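Local coordinates for protein transketolase (PDB 3L84) that belongs to the transketolase family of thiamine diphosphate-binding enzymes and is built from two domains of the thiamine diphosphate-binding fold and a C-terminal domain, at residues K145-C150 against N174-Y179; E208-N213 against K232-I237; A517-E522 against A553-S558; A526-L531 against K578-G583. All blocks are in the same frame, centred on the assembly; numbering follows the deposited sequence.

Contact 1: residues K145-C150 against N174-Y179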
loop_
_atom_site.group_PDB
_atom_site.type_symbol
_atom_site.label_atom_id
_atom_site.label_comp_id
_atom_site.label_asym_id
_atom_site.label_seq_id
_atom_site.Cartn_x
_atom_site.Cartn_y
_atom_site.Cartn_z
ATOM N N LYS A 145 -12.473 23.562 -14.836
ATOM C CA LYS A 145 -13.008 22.505 -13.973
ATOM C C LYS A 145 -12.173 21.246 -14.056
ATOM O O LYS A 145 -11.345 21.075 -14.963
ATOM C CB LYS A 145 -14.450 22.206 -14.371
ATOM C CG LYS A 145 -15.390 23.385 -14.217
ATOM C CD LYS A 145 -15.619 23.808 -12.770
ATOM C CE LYS A 145 -16.572 25.009 -12.653
ATOM N NZ LYS A 145 -16.676 25.424 -11.240
ATOM N N ILE A 146 -12.431 20.350 -13.103
ATOM C CA ILE A 146 -11.888 18.992 -13.065
ATOM C C ILE A 146 -13.067 18.070 -12.896
ATOM O O ILE A 146 -13.814 18.188 -11.902
ATOM C CB ILE A 146 -10.896 18.779 -11.925
ATOM C CG1 ILE A 146 -9.682 19.735 -12.037
ATOM C CG2 ILE A 146 -10.439 17.313 -11.921
ATOM C CD1 ILE A 146 -9.848 21.176 -11.630
ATOM N N TYR A 147 -13.336 17.255 -13.905
ATOM C CA TYR A 147 -14.433 16.281 -13.917
ATOM C C TYR A 147 -13.862 14.897 -13.744
ATOM O O TYR A 147 -12.944 14.491 -14.458
ATOM C CB TYR A 147 -15.192 16.326 -15.251
ATOM C CG TYR A 147 -15.919 17.609 -15.527
ATOM C CD1 TYR A 147 -17.154 17.878 -14.947
ATOM C CD2 TYR A 147 -15.389 18.566 -16.392
ATOM C CE1 TYR A 147 -17.842 19.045 -15.246
ATOM C CE2 TYR A 147 -16.051 19.750 -16.664
ATOM C CZ TYR A 147 -17.281 20.001 -16.073
ATOM O OH TYR A 147 -18.015 21.168 -16.312
ATOM N N CYS A 148 -14.391 14.140 -12.792
ATOM C CA CYS A 148 -13.952 12.775 -12.603
ATOM C C CYS A 148 -15.132 11.847 -12.634
ATOM O O CYS A 148 -16.114 12.101 -11.913
ATOM C CB CYS A 148 -13.275 12.649 -11.243
ATOM S SG CYS A 148 -12.675 11.024 -10.816
ATOM N N LEU A 149 -15.066 10.799 -13.447
ATOM C CA LEU A 149 -16.089 9.745 -13.420
ATOM C C LEU A 149 -15.570 8.596 -12.600
ATOM O O LEU A 149 -14.461 8.136 -12.812
ATOM C CB LEU A 149 -16.418 9.240 -14.825
ATOM C CG LEU A 149 -17.329 10.067 -15.724
ATOM C CD1 LEU A 149 -16.863 11.529 -15.844
ATOM C CD2 LEU A 149 -17.407 9.376 -17.103
ATOM N N CYS A 150 -16.359 8.145 -11.641
ATOM C CA CYS A 150 -15.950 7.045 -10.757
ATOM C C CYS A 150 -17.092 6.076 -10.537
ATOM O O CYS A 150 -18.220 6.356 -10.907
ATOM C CB CYS A 150 -15.397 7.603 -9.430
ATOM S SG CYS A 150 -16.680 8.199 -8.307
ATOM N N ASN A 174 -13.756 23.777 -7.877
ATOM C CA ASN A 174 -13.459 23.453 -9.259
ATOM C C ASN A 174 -13.563 21.966 -9.559
ATOM O O ASN A 174 -13.324 21.548 -10.692
ATOM C CB ASN A 174 -12.071 23.999 -9.644
ATOM C CG ASN A 174 -10.938 23.497 -8.756
ATOM O OD1 ASN A 174 -11.160 22.849 -7.737
ATOM N ND2 ASN A 174 -9.692 23.843 -9.143
ATOM N N PHE A 175 -13.947 21.175 -8.570
ATOM C CA PHE A 175 -13.944 19.708 -8.668
ATOM C C PHE A 175 -15.367 19.168 -8.699
ATOM O O PHE A 175 -16.161 19.423 -7.786
ATOM C CB PHE A 175 -13.206 19.139 -7.449
ATOM C CG PHE A 175 -13.155 17.638 -7.349
ATOM C CD1 PHE A 175 -12.870 16.859 -8.456
ATOM C CD2 PHE A 175 -13.412 17.016 -6.167
ATOM C CE1 PHE A 175 -12.792 15.466 -8.350
ATOM C CE2 PHE A 175 -13.328 15.632 -6.056
ATOM C CZ PHE A 175 -13.014 14.859 -7.142
ATOM N N ILE A 176 -15.663 18.372 -9.717
ATOM C CA ILE A 176 -16.959 17.754 -9.931
ATOM C C ILE A 176 -16.751 16.257 -10.119
ATOM O O ILE A 176 -16.146 15.827 -11.080
ATOM C CB ILE A 176 -17.700 18.392 -11.123
ATOM C CG1 ILE A 176 -17.931 19.879 -10.894
ATOM C CG2 ILE A 176 -19.017 17.681 -11.354
ATOM C CD1 ILE A 176 -18.481 20.657 -12.096
ATOM N N LEU A 177 -17.217 15.483 -9.154
ATOM C CA LEU A 177 -17.087 14.044 -9.105
ATOM C C LEU A 177 -18.433 13.438 -9.469
ATOM O O LEU A 177 -19.450 13.734 -8.841
ATOM C CB LEU A 177 -16.667 13.620 -7.699
ATOM C CG LEU A 177 -16.405 12.155 -7.450
ATOM C CD1 LEU A 177 -15.324 11.607 -8.343
ATOM C CD2 LEU A 177 -16.027 11.935 -5.959
ATOM N N ILE A 178 -18.471 12.619 -10.491
ATOM C CA ILE A 178 -19.678 11.977 -10.969
ATOM C C ILE A 178 -19.551 10.493 -10.646
ATOM O O ILE A 178 -18.683 9.795 -11.190
ATOM C CB ILE A 178 -19.884 12.197 -12.473
ATOM C CG1 ILE A 178 -19.899 13.675 -12.763
ATOM C CG2 ILE A 178 -21.152 11.472 -12.938
ATOM C CD1 ILE A 178 -19.832 14.029 -14.252
ATOM N N TYR A 179 -20.401 10.022 -9.740
ATOM C CA TYR A 179 -20.421 8.629 -9.258
ATOM C C TYR A 179 -21.479 7.821 -9.989
ATOM O O TYR A 179 -22.676 8.132 -9.926
ATOM C CB TYR A 179 -20.614 8.636 -7.745
ATOM C CG TYR A 179 -21.034 7.348 -7.069
ATOM C CD1 TYR A 179 -20.511 6.120 -7.428
ATOM C CD2 TYR A 179 -21.962 7.386 -6.052
ATOM C CE1 TYR A 179 -20.898 4.953 -6.793
ATOM C CE2 TYR A 179 -22.368 6.234 -5.408
ATOM C CZ TYR A 179 -21.841 5.025 -5.781
ATOM O OH TYR A 179 -22.244 3.873 -5.112
#
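Cys148 and Cys150 close on one methyl group of Leu177 in the tight part of this contact. Leu177 CD1 lies 3.7 Å from Cys148 SG and 3.7 Å from Cys150 SG. The two sulfurs reach it by different torsions: SG is anti to the backbone N in Cys148 (chi1 179°), but in Cys150 it sits between N and the carbonyl carbon (chi1 76°). Phe175 extends this face and turns its ring edge to Cys148 CB. On the face of Tyr147, Leu149, Ile176 and Ile178, the side chains of Tyr147 and Ile176 lie side by side. Ile176 CD1 comes 3.6 Å from Tyr147 CE1.

The strands run parallel and in register. Five backbone hydrogen bonds join them, from Ile146 N to Asn174 O at one end to Cys150 N to Ile178 O at the other. The looser end is at Lys145, which is partly exposed. Its aliphatic chain passes Asn174, with CD 3.8 Å from Asn174 O, and its NZ bonds to the backbone O of Lys228. Asn174 lays its side chain along Ile146, and its ND2 is held by Ala127 O.

Strand 146-151 and strand 175-181 are inner strands of a parallel sheet, with strand 60-63 and strand 234-239 beyond them. Helix 118-137 packs on the cysteine face through Ala123 and Val120. Helix 217-228 meets Tyr147 and Ile176 on the other.

Contact 2: residues E208-N213 against K232-I237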
loop_
_atom_site.group_PDB
_atom_site.type_symbol
_atom_site.label_atom_id
_atom_site.label_comp_id
_atom_site.label_asym_id
_atom_site.label_seq_id
_atom_site.Cartn_x
_atom_site.Cartn_y
_atom_site.Cartn_z
ATOM N N GLU A 208 -20.966 19.513 -1.745
ATOM C CA GLU A 208 -22.372 19.598 -2.151
ATOM C C GLU A 208 -22.730 18.337 -2.920
ATOM O O GLU A 208 -21.952 17.920 -3.795
ATOM C CB GLU A 208 -22.617 20.808 -3.046
ATOM C CG GLU A 208 -24.083 20.902 -3.543
ATOM C CD GLU A 208 -24.436 22.187 -4.274
ATOM O OE1 GLU A 208 -23.560 22.988 -4.661
ATOM O OE2 GLU A 208 -25.656 22.401 -4.489
ATOM N N VAL A 209 -23.879 17.736 -2.623
ATOM C CA VAL A 209 -24.258 16.459 -3.196
ATOM C C VAL A 209 -25.576 16.538 -3.969
ATOM O O VAL A 209 -26.594 16.941 -3.404
ATOM C CB VAL A 209 -24.346 15.359 -2.125
ATOM C CG1 VAL A 209 -24.762 14.039 -2.806
ATOM C CG2 VAL A 209 -23.010 15.221 -1.352
ATOM N N LEU A 210 -25.540 16.168 -5.244
ATOM C CA LEU A 210 -26.719 16.133 -6.115
ATOM C C LEU A 210 -26.994 14.687 -6.467
ATOM O O LEU A 210 -26.058 13.903 -6.604
ATOM C CB LEU A 210 -26.438 16.950 -7.397
ATOM C CG LEU A 210 -25.992 18.393 -7.125
ATOM C CD1 LEU A 210 -25.574 19.153 -8.423
ATOM C CD2 LEU A 210 -27.033 19.150 -6.379
ATOM N N SER A 211 -28.256 14.315 -6.640
ATOM C CA SER A 211 -28.667 12.957 -6.944
ATOM C C SER A 211 -29.595 12.962 -8.136
ATOM O O SER A 211 -30.650 13.648 -8.091
ATOM C CB SER A 211 -29.397 12.352 -5.750
ATOM O OG SER A 211 -28.499 12.249 -4.637
ATOM N N ILE A 212 -29.213 12.266 -9.203
ATOM C CA ILE A 212 -29.934 12.255 -10.481
ATOM C C ILE A 212 -30.128 10.854 -11.049
ATOM O O ILE A 212 -29.463 9.884 -10.631
ATOM C CB ILE A 212 -29.202 13.081 -11.566
ATOM C CG1 ILE A 212 -27.874 12.444 -11.998
ATOM C CG2 ILE A 212 -28.999 14.533 -11.098
ATOM C CD1 ILE A 212 -27.235 13.125 -13.177
ATOM N N ASN A 213 -31.021 10.793 -12.034
ATOM C CA ASN A 213 -31.162 9.685 -12.976
ATOM C C ASN A 213 -30.141 9.946 -14.083
ATOM O O ASN A 213 -30.240 10.905 -14.865
ATOM C CB ASN A 213 -32.592 9.658 -13.535
ATOM C CG ASN A 213 -32.828 8.577 -14.567
ATOM O OD1 ASN A 213 -31.920 8.027 -15.132
ATOM N ND2 ASN A 213 -34.113 8.277 -14.817
ATOM N N LYS A 232 -18.561 24.501 -3.243
ATOM C CA LYS A 232 -17.946 23.342 -2.634
ATOM C C LYS A 232 -17.504 22.394 -3.734
ATOM O O LYS A 232 -17.997 22.459 -4.855
ATOM C CB LYS A 232 -18.976 22.624 -1.753
ATOM C CG LYS A 232 -19.393 23.405 -0.543
ATOM C CD LYS A 232 -20.431 22.631 0.260
ATOM C CE LYS A 232 -20.936 23.404 1.476
ATOM N NZ LYS A 232 -22.411 23.393 1.495
ATOM N N PRO A 233 -16.577 21.477 -3.419
ATOM C CA PRO A 233 -16.452 20.310 -4.310
ATOM C C PRO A 233 -17.822 19.670 -4.420
ATOM O O PRO A 233 -18.578 19.694 -3.435
ATOM C CB PRO A 233 -15.410 19.410 -3.599
ATOM C CG PRO A 233 -15.455 19.847 -2.151
ATOM C CD PRO A 233 -15.748 21.322 -2.212
ATOM N N CYS A 234 -18.156 19.139 -5.585
ATOM C CA CYS A 234 -19.502 18.634 -5.831
ATOM C C CYS A 234 -19.511 17.208 -6.281
ATOM O O CYS A 234 -18.759 16.851 -7.193
ATOM C CB CYS A 234 -20.173 19.510 -6.871
ATOM S SG CYS A 234 -21.920 19.154 -7.189
ATOM N N LEU A 235 -20.364 16.411 -5.657
ATOM C CA LEU A 235 -20.616 15.033 -6.015
ATOM C C LEU A 235 -21.965 14.948 -6.678
ATOM O O LEU A 235 -22.947 15.407 -6.109
ATOM C CB LEU A 235 -20.591 14.132 -4.783
ATOM C CG LEU A 235 -21.017 12.677 -5.020
ATOM C CD1 LEU A 235 -19.943 11.965 -5.831
ATOM C CD2 LEU A 235 -21.266 11.901 -3.733
ATOM N N ILE A 236 -22.013 14.360 -7.859
ATOM C CA ILE A 236 -23.248 13.978 -8.523
ATOM C C ILE A 236 -23.378 12.466 -8.411
ATOM O O ILE A 236 -22.574 11.718 -8.964
ATOM C CB ILE A 236 -23.275 14.423 -10.004
ATOM C CG1 ILE A 236 -23.173 15.946 -10.074
ATOM C CG2 ILE A 236 -24.538 13.923 -10.686
ATOM C CD1 ILE A 236 -22.975 16.505 -11.513
ATOM N N ILE A 237 -24.379 12.016 -7.675
ATOM C CA ILE A 237 -24.685 10.591 -7.575
ATOM C C ILE A 237 -25.642 10.269 -8.705
ATOM O O ILE A 237 -26.818 10.679 -8.677
ATOM C CB ILE A 237 -25.326 10.236 -6.222
ATOM C CG1 ILE A 237 -24.422 10.665 -5.059
ATOM C CG2 ILE A 237 -25.645 8.751 -6.140
ATOM C CD1 ILE A 237 -25.025 10.389 -3.670
#
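Segments 208-213 and 232-237 pair as parallel strands whose axes differ by 22°, with five backbone hydrogen bonds from Glu208 N to Pro233 O through to Ile212 N to Ile237 O. The shortest is Ile237 N to Leu210 O, 2.7 Å.

On one face Val209 and Ile237 cross obliquely. Val209 CG1 meets Ile237 CD1 at 3.8 Å. Ile237 has CG1 anti to its carbonyl carbon (chi1 -57°) and an extended chi2, which carries CD1 over to the valine. The same CD1 lies 4.1 Å from OG of the solvent-exposed Ser211. On the other face Leu210 leans toward Cys234, and its CD1 is 3.9 Å from Cys234 SG. That sulfur also lies 3.6 Å from Glu208 O. Farther along, Ile212 CD1 touches Ile236 CG2 at 3.8 Å. At the start of the pairing, the aliphatic part of Lys232 comes close to the backbone of Glu208, with CD 3.7 Å from Glu208 N.

Strand 208-213 is an outer strand of its sheet within the chain, and helix 217-228 links it to strand 234-239 in a beta-alpha-beta unit. That helix packs on Leu210, Ile212 and Cys234, while helix 198-204 packs on Val209 and Leu235.

The side-chain contacts are thus mainly apolar, and the polar grip comes from the backbone. Glu208 does not form a salt bridge with Lys232: Glu208 OE1 stays 6.3 Å from Lys232 NZ and bonds to Ser230 OG instead. Any attraction between the two charges is probably weak at this distance, near solvent.

Contact 3: residues A517-E522 against A553-S558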
loop_
_atom_site.group_PDB
_atom_site.type_symbol
_atom_site.label_atom_id
_atom_site.label_comp_id
_atom_site.label_asym_id
_atom_site.label_seq_id
_atom_site.Cartn_x
_atom_site.Cartn_y
_atom_site.Cartn_z
ATOM N N ALA A 517 27.403 3.431 -9.200
ATOM C CA ALA A 517 28.422 3.003 -8.239
ATOM C C ALA A 517 29.743 3.558 -8.704
ATOM O O ALA A 517 29.944 3.726 -9.921
ATOM C CB ALA A 517 28.494 1.470 -8.143
ATOM N N TYR A 518 30.658 3.846 -7.774
ATOM C CA TYR A 518 31.979 4.374 -8.132
ATOM C C TYR A 518 32.981 3.965 -7.063
ATOM O O TYR A 518 32.593 3.533 -5.962
ATOM C CB TYR A 518 31.918 5.904 -8.313
ATOM C CG TYR A 518 31.600 6.674 -7.066
ATOM C CD1 TYR A 518 32.610 7.230 -6.314
ATOM C CD2 TYR A 518 30.293 6.882 -6.644
ATOM C CE1 TYR A 518 32.340 7.929 -5.143
ATOM C CE2 TYR A 518 30.031 7.575 -5.499
ATOM C CZ TYR A 518 31.045 8.131 -4.759
ATOM O OH TYR A 518 30.823 8.852 -3.613
ATOM N N LEU A 519 34.260 4.116 -7.379
ATOM C CA LEU A 519 35.312 3.740 -6.427
ATOM C C LEU A 519 35.664 4.879 -5.467
ATOM O O LEU A 519 35.954 5.984 -5.908
ATOM C CB LEU A 519 36.585 3.299 -7.172
ATOM C CG LEU A 519 36.577 1.899 -7.773
ATOM C CD1 LEU A 519 37.719 1.741 -8.742
ATOM C CD2 LEU A 519 36.661 0.844 -6.656
ATOM N N LEU A 520 35.652 4.588 -4.166
ATOM C CA LEU A 520 36.185 5.467 -3.107
ATOM C C LEU A 520 37.612 5.081 -2.749
ATOM O O LEU A 520 38.364 5.896 -2.213
ATOM C CB LEU A 520 35.349 5.365 -1.807
ATOM C CG LEU A 520 34.005 5.997 -1.909
ATOM C CD1 LEU A 520 33.194 5.643 -0.686
ATOM C CD2 LEU A 520 34.136 7.513 -2.037
ATOM N N LYS A 521 37.967 3.818 -2.972
ATOM C CA LYS A 521 39.302 3.308 -2.642
ATOM C C LYS A 521 39.610 2.260 -3.661
ATOM O O LYS A 521 38.753 1.418 -3.962
ATOM C CB LYS A 521 39.337 2.720 -1.222
ATOM C CG LYS A 521 40.671 2.176 -0.770
ATOM C CD LYS A 521 40.524 1.661 0.656
ATOM C CE LYS A 521 41.742 0.955 1.182
ATOM N NZ LYS A 521 41.645 0.935 2.676
ATOM N N GLU A 522 40.806 2.323 -4.232
ATOM C CA GLU A 522 41.226 1.377 -5.263
ATOM C C GLU A 522 42.619 0.915 -4.948
ATOM O O GLU A 522 43.505 1.736 -4.740
ATOM C CB GLU A 522 41.194 2.012 -6.648
ATOM C CG GLU A 522 41.462 1.048 -7.833
ATOM C CD GLU A 522 41.233 1.643 -9.204
ATOM O OE1 GLU A 522 41.391 2.867 -9.372
ATOM O OE2 GLU A 522 40.929 0.877 -10.137
ATOM N N ALA A 553 44.651 -6.355 0.128
ATOM C CA ALA A 553 44.324 -5.214 -0.734
ATOM C C ALA A 553 42.822 -5.165 -1.011
ATOM O O ALA A 553 42.241 -6.195 -1.353
ATOM C CB ALA A 553 45.106 -5.306 -2.047
ATOM N N CYS A 554 42.220 -3.981 -0.880
ATOM C CA CYS A 554 40.781 -3.815 -1.044
ATOM C C CYS A 554 40.380 -2.645 -1.929
ATOM O O CYS A 554 41.046 -1.596 -1.941
ATOM C CB CYS A 554 40.134 -3.529 0.293
ATOM S SG CYS A 554 40.217 -4.821 1.461
ATOM N N ASN A 555 39.336 -2.860 -2.719
ATOM C CA ASN A 555 38.539 -1.774 -3.292
ATOM C C ASN A 555 37.367 -1.468 -2.374
ATOM O O ASN A 555 36.860 -2.355 -1.711
ATOM C CB ASN A 555 37.992 -2.149 -4.686
ATOM C CG ASN A 555 39.027 -2.062 -5.796
ATOM O OD1 ASN A 555 40.213 -1.744 -5.577
ATOM N ND2 ASN A 555 38.555 -2.302 -7.027
ATOM N N VAL A 556 36.910 -0.211 -2.374
ATOM C CA VAL A 556 35.657 0.163 -1.733
ATOM C C VAL A 556 34.845 0.933 -2.762
ATOM O O VAL A 556 35.326 1.908 -3.352
ATOM C CB VAL A 556 35.859 1.021 -0.482
ATOM C CG1 VAL A 556 34.510 1.398 0.116
ATOM C CG2 VAL A 556 36.720 0.280 0.576
ATOM N N VAL A 557 33.633 0.460 -2.960
ATOM C CA VAL A 557 32.677 1.011 -3.884
ATOM C C VAL A 557 31.489 1.574 -3.139
ATOM O O VAL A 557 30.896 0.886 -2.296
ATOM C CB VAL A 557 32.184 -0.099 -4.844
ATOM C CG1 VAL A 557 30.974 0.383 -5.697
ATOM C CG2 VAL A 557 33.315 -0.610 -5.753
ATOM N N SER A 558 31.165 2.827 -3.449
ATOM C CA SER A 558 29.908 3.422 -3.018
ATOM C C SER A 558 28.880 3.286 -4.139
ATOM O O SER A 558 29.187 3.602 -5.302
ATOM C CB SER A 558 30.091 4.884 -2.636
ATOM O OG SER A 558 28.832 5.433 -2.208
HETATM O O HOH W 1 40.158 -1.608 -9.613
#
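Tyr518 has its CG between the backbone N and the carbonyl carbon (chi1 65°), which lays the ring over Ser558. Ser558 CB sits against one ring face, 3.9 Å from Tyr518 CE2. Ser558 turns OG anti to its backbone N (chi1 -180°), and this hydroxyl and Tyr518 OH both bond to Glu478 OE2. One carboxylate oxygen therefore ties the two side chains together. Leu520 CD1 also packs on Ser558 CB, at 3.7 Å. On the same face as Tyr518 and Ser558, the extended Lys521 crosses Val556, CB to CB at 3.9 Å.

On the other face, Val557 CG1 meets Ala517 CB at 3.6 Å and Val557 CG2 meets Leu519 CD2. Leu519 CD2 also lies against the Asn555 amide, 3.7 Å from Asn555 ND2. This amide reaches Glu522 through a water, which donates to Glu522 OE2 and accepts from Asn555 ND2 at 3.1 Å. The carboxylate and amide planes stand 71° apart. Glu522 OE1 makes a salt bridge with Arg575, and Asn555 OD1 accepts from Ser523 N.

Two donors share Val556 O. Leu520 N is 2.8 Å away, while Lys521 N is at 3.3 Å, in the carbonyl plane on a lone pair. Two residues, Leu520 and Lys521, thus stand opposite the single Val556 of the antiparallel partner. This is a classic beta bulge, here in strand 518-521, which pairs with strand 554-558 in the mixed sheet of the transketolase C-terminal domain.

Contact 4: residues A526-L531 against K578-G583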
loop_
_atom_site.group_PDB
_atom_site.type_symbol
_atom_site.label_atom_id
_atom_site.label_comp_id
_atom_site.label_asym_id
_atom_site.label_seq_id
_atom_site.Cartn_x
_atom_site.Cartn_y
_atom_site.Cartn_z
ATOM N N ALA A 526 43.521 -6.034 -5.956
ATOM C CA ALA A 526 42.584 -6.138 -4.864
ATOM C C ALA A 526 42.107 -7.561 -4.728
ATOM O O ALA A 526 41.745 -8.193 -5.714
ATOM C CB ALA A 526 41.383 -5.195 -5.097
ATOM N N LYS A 527 42.103 -8.042 -3.491
ATOM C CA LYS A 527 41.599 -9.333 -3.140
ATOM C C LYS A 527 40.112 -9.279 -2.807
ATOM O O LYS A 527 39.413 -10.286 -2.974
ATOM C CB LYS A 527 42.355 -9.860 -1.914
ATOM C CG LYS A 527 43.873 -10.023 -2.100
ATOM C CD LYS A 527 44.184 -11.035 -3.197
ATOM C CE LYS A 527 45.671 -11.384 -3.255
ATOM N NZ LYS A 527 45.900 -12.628 -4.053
ATOM N N PHE A 528 39.662 -8.131 -2.302
ATOM C CA PHE A 528 38.259 -7.947 -1.905
ATOM C C PHE A 528 37.773 -6.620 -2.417
ATOM O O PHE A 528 38.555 -5.671 -2.473
ATOM C CB PHE A 528 38.096 -7.906 -0.390
ATOM C CG PHE A 528 38.534 -9.147 0.298
ATOM C CD1 PHE A 528 37.857 -10.340 0.108
ATOM C CD2 PHE A 528 39.622 -9.127 1.157
ATOM C CE1 PHE A 528 38.276 -11.483 0.746
ATOM C CE2 PHE A 528 40.049 -10.279 1.792
ATOM C CZ PHE A 528 39.364 -11.450 1.581
ATOM N N THR A 529 36.484 -6.541 -2.760
ATOM C CA THR A 529 35.806 -5.281 -3.007
ATOM C C THR A 529 34.643 -5.203 -2.053
ATOM O O THR A 529 33.836 -6.135 -2.018
ATOM C CB THR A 529 35.340 -5.129 -4.472
ATOM O OG1 THR A 529 36.486 -5.148 -5.340
ATOM C CG2 THR A 529 34.579 -3.828 -4.686
ATOM N N LEU A 530 34.563 -4.128 -1.269
ATOM C CA LEU A 530 33.435 -3.901 -0.352
ATOM C C LEU A 530 32.546 -2.875 -1.007
ATOM O O LEU A 530 33.023 -1.776 -1.326
ATOM C CB LEU A 530 33.946 -3.403 0.997
ATOM C CG LEU A 530 34.785 -4.406 1.830
ATOM C CD1 LEU A 530 36.191 -4.674 1.331
ATOM C CD2 LEU A 530 34.857 -3.874 3.256
ATOM N N LEU A 531 31.318 -3.243 -1.267
ATOM C CA LEU A 531 30.332 -2.434 -1.969
ATOM C C LEU A 531 29.216 -2.097 -0.989
ATOM O O LEU A 531 28.662 -3.023 -0.363
ATOM C CB LEU A 531 29.778 -3.224 -3.168
ATOM C CG LEU A 531 28.740 -2.529 -4.018
ATOM C CD1 LEU A 531 28.823 -2.967 -5.475
ATOM C CD2 LEU A 531 27.368 -2.754 -3.462
ATOM N N LYS A 578 36.468 -6.004 -8.165
ATOM C CA LYS A 578 37.679 -6.812 -8.172
ATOM C C LYS A 578 37.686 -7.858 -7.064
ATOM O O LYS A 578 37.189 -7.618 -5.962
ATOM C CB LYS A 578 38.886 -5.909 -7.967
ATOM C CG LYS A 578 39.143 -4.940 -9.097
ATOM C CD LYS A 578 39.455 -5.631 -10.382
ATOM C CE LYS A 578 39.943 -4.641 -11.434
ATOM N NZ LYS A 578 40.121 -5.346 -12.688
ATOM N N GLY A 579 38.250 -9.019 -7.349
ATOM C CA GLY A 579 38.401 -10.056 -6.338
ATOM C C GLY A 579 37.068 -10.576 -5.871
ATOM O O GLY A 579 36.119 -10.680 -6.667
ATOM N N GLU A 580 36.985 -10.912 -4.590
ATOM C CA GLU A 580 35.727 -11.370 -4.018
ATOM C C GLU A 580 34.965 -10.133 -3.560
ATOM O O GLU A 580 35.473 -9.285 -2.802
ATOM C CB GLU A 580 36.020 -12.301 -2.861
ATOM C CG GLU A 580 34.805 -13.026 -2.315
ATOM C CD GLU A 580 35.208 -14.228 -1.473
ATOM O OE1 GLU A 580 34.903 -15.384 -1.870
ATOM O OE2 GLU A 580 35.909 -14.035 -0.455
ATOM N N VAL A 581 33.739 -9.987 -4.057
ATOM C CA VAL A 581 32.922 -8.769 -3.871
ATOM C C VAL A 581 31.898 -9.039 -2.795
ATOM O O VAL A 581 31.121 -9.994 -2.915
ATOM C CB VAL A 581 32.232 -8.379 -5.176
ATOM C CG1 VAL A 581 31.422 -7.081 -4.988
ATOM C CG2 VAL A 581 33.264 -8.213 -6.341
ATOM N N ILE A 582 31.908 -8.206 -1.760
ATOM C CA ILE A 582 31.006 -8.317 -0.627
ATOM C C ILE A 582 30.135 -7.060 -0.598
ATOM O O ILE A 582 30.644 -5.941 -0.453
ATOM C CB ILE A 582 31.724 -8.491 0.702
ATOM C CG1 ILE A 582 32.685 -9.703 0.673
ATOM C CG2 ILE A 582 30.711 -8.617 1.855
ATOM C CD1 ILE A 582 34.114 -9.386 0.328
ATOM N N GLY A 583 28.831 -7.262 -0.729
ATOM C CA GLY A 583 27.850 -6.183 -0.613
ATOM C C GLY A 583 27.404 -6.011 0.821
ATOM O O GLY A 583 27.203 -7.022 1.522
#
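Thr529 and Lys578 meet through a short bond between a side chain and the backbone. Starting at its root, Thr529 CB lies 3.4 Å from Lys578 O and 4.2 Å from Val581 CG2. The torsion sets OG1 anti to the carbonyl carbon (chi1 -62°), aimed at the loop before the second strand. Thr529 OG1 donates to Lys578 O at 2.6 Å, in the carbonyl plane and on a lone pair. It also touches Lys578 CB, which packs in turn on Ala526 CB. The hydroxyl of this buried threonine is thus satisfied by the chain turning into strand 580-584.

On the opposite face, Phe528 lies alongside Glu580 and Ile582. Glu580 OE2 comes to the ring edge, 3.7 Å from Phe528 CE1, with the carboxylate plane 21° from the ring plane. Ile582 CD1 touches Phe528 CD1 at 3.9 Å, while Lys527 CB sits over one ring face.

The backbones pair in parallel. Four backbone hydrogen bonds join them, from Glu580 N to Lys527 O through to Leu531 N to Ile582 O. Gly579, with a positive phi, lies with its CA 3.5 Å from Lys527 O, where a side chain would collide with that oxygen.

Strand 528-532 lies between strand 554-558 and strand 580-584. Helix 622-629 packs on Phe528, Leu530 and Ile582, and helix 537-549 reaches Leu530. On the face of Thr529, strand 554-558 adds Asn555 and Val557.

Overall arrangement
The four contacts form two pairs on opposite sides of the chain's centre. Contacts 1 and 2 have centres 10 Å apart and share a parallel sheet in the thiamine diphosphate-binding region. Strand 175-181 bonds directly to strand 234-239, so their pairings are continuous. Contacts 3 and 4 have centres 9 Å apart and share the mixed sheet of the C-terminal domain, where strand 554-558 adjoins strand 528-532. Contact 1 closes before contact 2 opens, whereas the segments of contacts 3 and 4 alternate along the chain. Centres in different pairs lie 54 to 64 Å apart. The pairs therefore belong to sheets of separate domains and do not touch.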